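Local coordinates for protein acidocalcisomal pyrophosphatase (Trypanosoma brucei brucei, PDB 5CUY) that probably hydrolyses inorganic diphosphate to phosphate with the help of magnesium ions, at residues P294-E299 with D328-C333. The protein carries 1 engineered substitution. Sequence-based numbering, arbitrary orientation.
Sequences PVDAVE and DWKVVC
Asp-296 and Asp-328 bring their carboxylates together at one end of a pair of parallel strands, OD2 of the first 3.6 Å from OD1 of the second and the two planes nearly perpendicular, at 86°. Like charges so placed would probably repel one another without a cation, and the magnesium ion bound here by Asp-291, Asp-296 and Asp-328 probably offsets this. Followed outward, the side chain of Asp-296 starts with CB 3.7 Å from the carbonyl O of Trp-329; CG then lies anti to its own carbonyl carbon (chi1 -69°), which sets the carboxylate beside that of Asp-328, with the magnesium ion about 3 Å from the nearest side-chain atom of Asp-296. Lys-330, on the same face of the sheet as Asp-296, adds positive charge: its NZ makes a salt bridge of 2.7 Å to Asp-328 OD2, coming from above the carboxylate plane, and also hydrogen-bonds Tyr-270 OH. This pairing probably offsets part of the crowded negative charge and restrains the Asp-328 carboxylate.

Behind the acidic end, the backbones run side by side. Asp-296 O accepts from Val-331 N, Val-298 N donates to Val-331 O at 2.7 Å, and Val-298 O accepts from Cys-333 N with an almost straight N-H...O angle of 173°. On the face away from Lys-330, Ala-297 CB packs against Val-331 CB at 4.0 Å and also touches Cys-333 SG. Helix 388-410 packs on Val-295 and Trp-329. A largely buried pair of parallel strands thus places Asp-296 and Asp-328 side by side at one end, consistent with the aspartate-rich magnesium site on the beta-barrel core of family I soluble pyrophosphatases.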
# COMPACT_ATOMS: atom_id res chain seq x y z
N PRO D 294 -1.54 32.13 -10.34
CA PRO D 294 -1.08 30.79 -10.72
C PRO D 294 -2.29 29.89 -10.51
O PRO D 294 -3.17 30.21 -9.70
CB PRO D 294 0.03 30.51 -9.71
CG PRO D 294 0.57 31.85 -9.42
CD PRO D 294 -0.70 32.66 -9.26
N VAL D 295 -2.36 28.78 -11.23
CA VAL D 295 -3.51 27.93 -11.11
C VAL D 295 -3.43 27.20 -9.81
O VAL D 295 -2.35 26.78 -9.39
CB VAL D 295 -3.64 26.92 -12.27
CG1 VAL D 295 -2.93 27.45 -13.49
CG2 VAL D 295 -3.12 25.56 -11.86
N ASP D 296 -4.57 27.04 -9.18
CA ASP D 296 -4.59 26.39 -7.92
C ASP D 296 -4.70 24.87 -7.96
O ASP D 296 -5.02 24.29 -8.97
CB ASP D 296 -5.72 27.00 -7.09
CG ASP D 296 -5.44 28.46 -6.68
OD1 ASP D 296 -4.45 28.70 -5.93
OD2 ASP D 296 -6.18 29.36 -7.12
N ALA D 297 -4.36 24.21 -6.87
CA ALA D 297 -4.56 22.78 -6.88
C ALA D 297 -4.89 22.32 -5.48
O ALA D 297 -4.67 23.02 -4.49
CB ALA D 297 -3.38 22.05 -7.43
N VAL D 298 -5.47 21.14 -5.42
CA VAL D 298 -5.88 20.52 -4.19
C VAL D 298 -5.25 19.14 -4.26
O VAL D 298 -5.57 18.40 -5.14
CB VAL D 298 -7.41 20.41 -4.19
CG1 VAL D 298 -7.92 19.95 -2.84
CG2 VAL D 298 -7.98 21.73 -4.51
N GLU D 299 -4.31 18.79 -3.41
CA GLU D 299 -3.81 17.44 -3.56
C GLU D 299 -4.44 16.64 -2.42
O GLU D 299 -4.36 16.97 -1.26
CB GLU D 299 -2.26 17.39 -3.65
CG GLU D 299 -1.41 16.97 -2.49
CD GLU D 299 -1.68 15.58 -1.90
OE1 GLU D 299 -1.81 14.54 -2.60
OE2 GLU D 299 -1.74 15.55 -0.67
N ASP D 328 -11.89 30.40 -12.18
CA ASP D 328 -10.96 30.04 -11.12
C ASP D 328 -10.84 28.50 -11.01
O ASP D 328 -11.63 27.84 -10.35
CB ASP D 328 -11.44 30.68 -9.81
CG ASP D 328 -10.55 30.32 -8.61
OD1 ASP D 328 -9.30 30.16 -8.76
OD2 ASP D 328 -11.12 30.25 -7.51
N TRP D 329 -9.83 27.94 -11.65
CA TRP D 329 -9.62 26.50 -11.65
C TRP D 329 -9.14 25.90 -10.37
O TRP D 329 -8.33 26.48 -9.66
CB TRP D 329 -8.58 26.14 -12.67
CG TRP D 329 -8.93 26.53 -13.98
CD1 TRP D 329 -8.29 27.44 -14.75
CD2 TRP D 329 -9.93 25.92 -14.81
NE1 TRP D 329 -8.80 27.43 -16.02
CE2 TRP D 329 -9.81 26.51 -16.10
CE3 TRP D 329 -10.91 24.94 -14.60
CZ2 TRP D 329 -10.64 26.15 -17.18
CZ3 TRP D 329 -11.74 24.57 -15.68
CH2 TRP D 329 -11.59 25.17 -16.96
N LYS D 330 -9.62 24.71 -10.09
CA LYS D 330 -9.18 23.95 -8.94
C LYS D 330 -8.70 22.62 -9.54
O LYS D 330 -9.49 21.77 -10.00
CB LYS D 330 -10.33 23.71 -7.98
CG LYS D 330 -11.00 24.97 -7.48
CD LYS D 330 -10.00 25.87 -6.80
CE LYS D 330 -10.31 27.30 -7.18
NZ LYS D 330 -10.27 28.20 -5.99
N VAL D 331 -7.38 22.46 -9.59
CA VAL D 331 -6.88 21.21 -10.10
C VAL D 331 -6.84 20.13 -9.00
O VAL D 331 -6.36 20.37 -7.88
CB VAL D 331 -5.50 21.44 -10.71
CG1 VAL D 331 -4.88 20.14 -11.03
CG2 VAL D 331 -5.64 22.26 -11.99
N VAL D 332 -7.37 18.95 -9.31
CA VAL D 332 -7.35 17.85 -8.37
C VAL D 332 -6.14 17.04 -8.73
O VAL D 332 -6.04 16.53 -9.85
CB VAL D 332 -8.57 16.93 -8.54
CG1 VAL D 332 -8.49 15.75 -7.55
CG2 VAL D 332 -9.81 17.71 -8.32
N CYS D 333 -5.23 16.89 -7.79
CA CYS D 333 -4.02 16.11 -8.03
C CYS D 333 -3.70 15.31 -6.78
O CYS D 333 -4.39 15.42 -5.76
CB CYS D 333 -2.85 17.04 -8.30
SG CYS D 333 -2.41 18.03 -6.80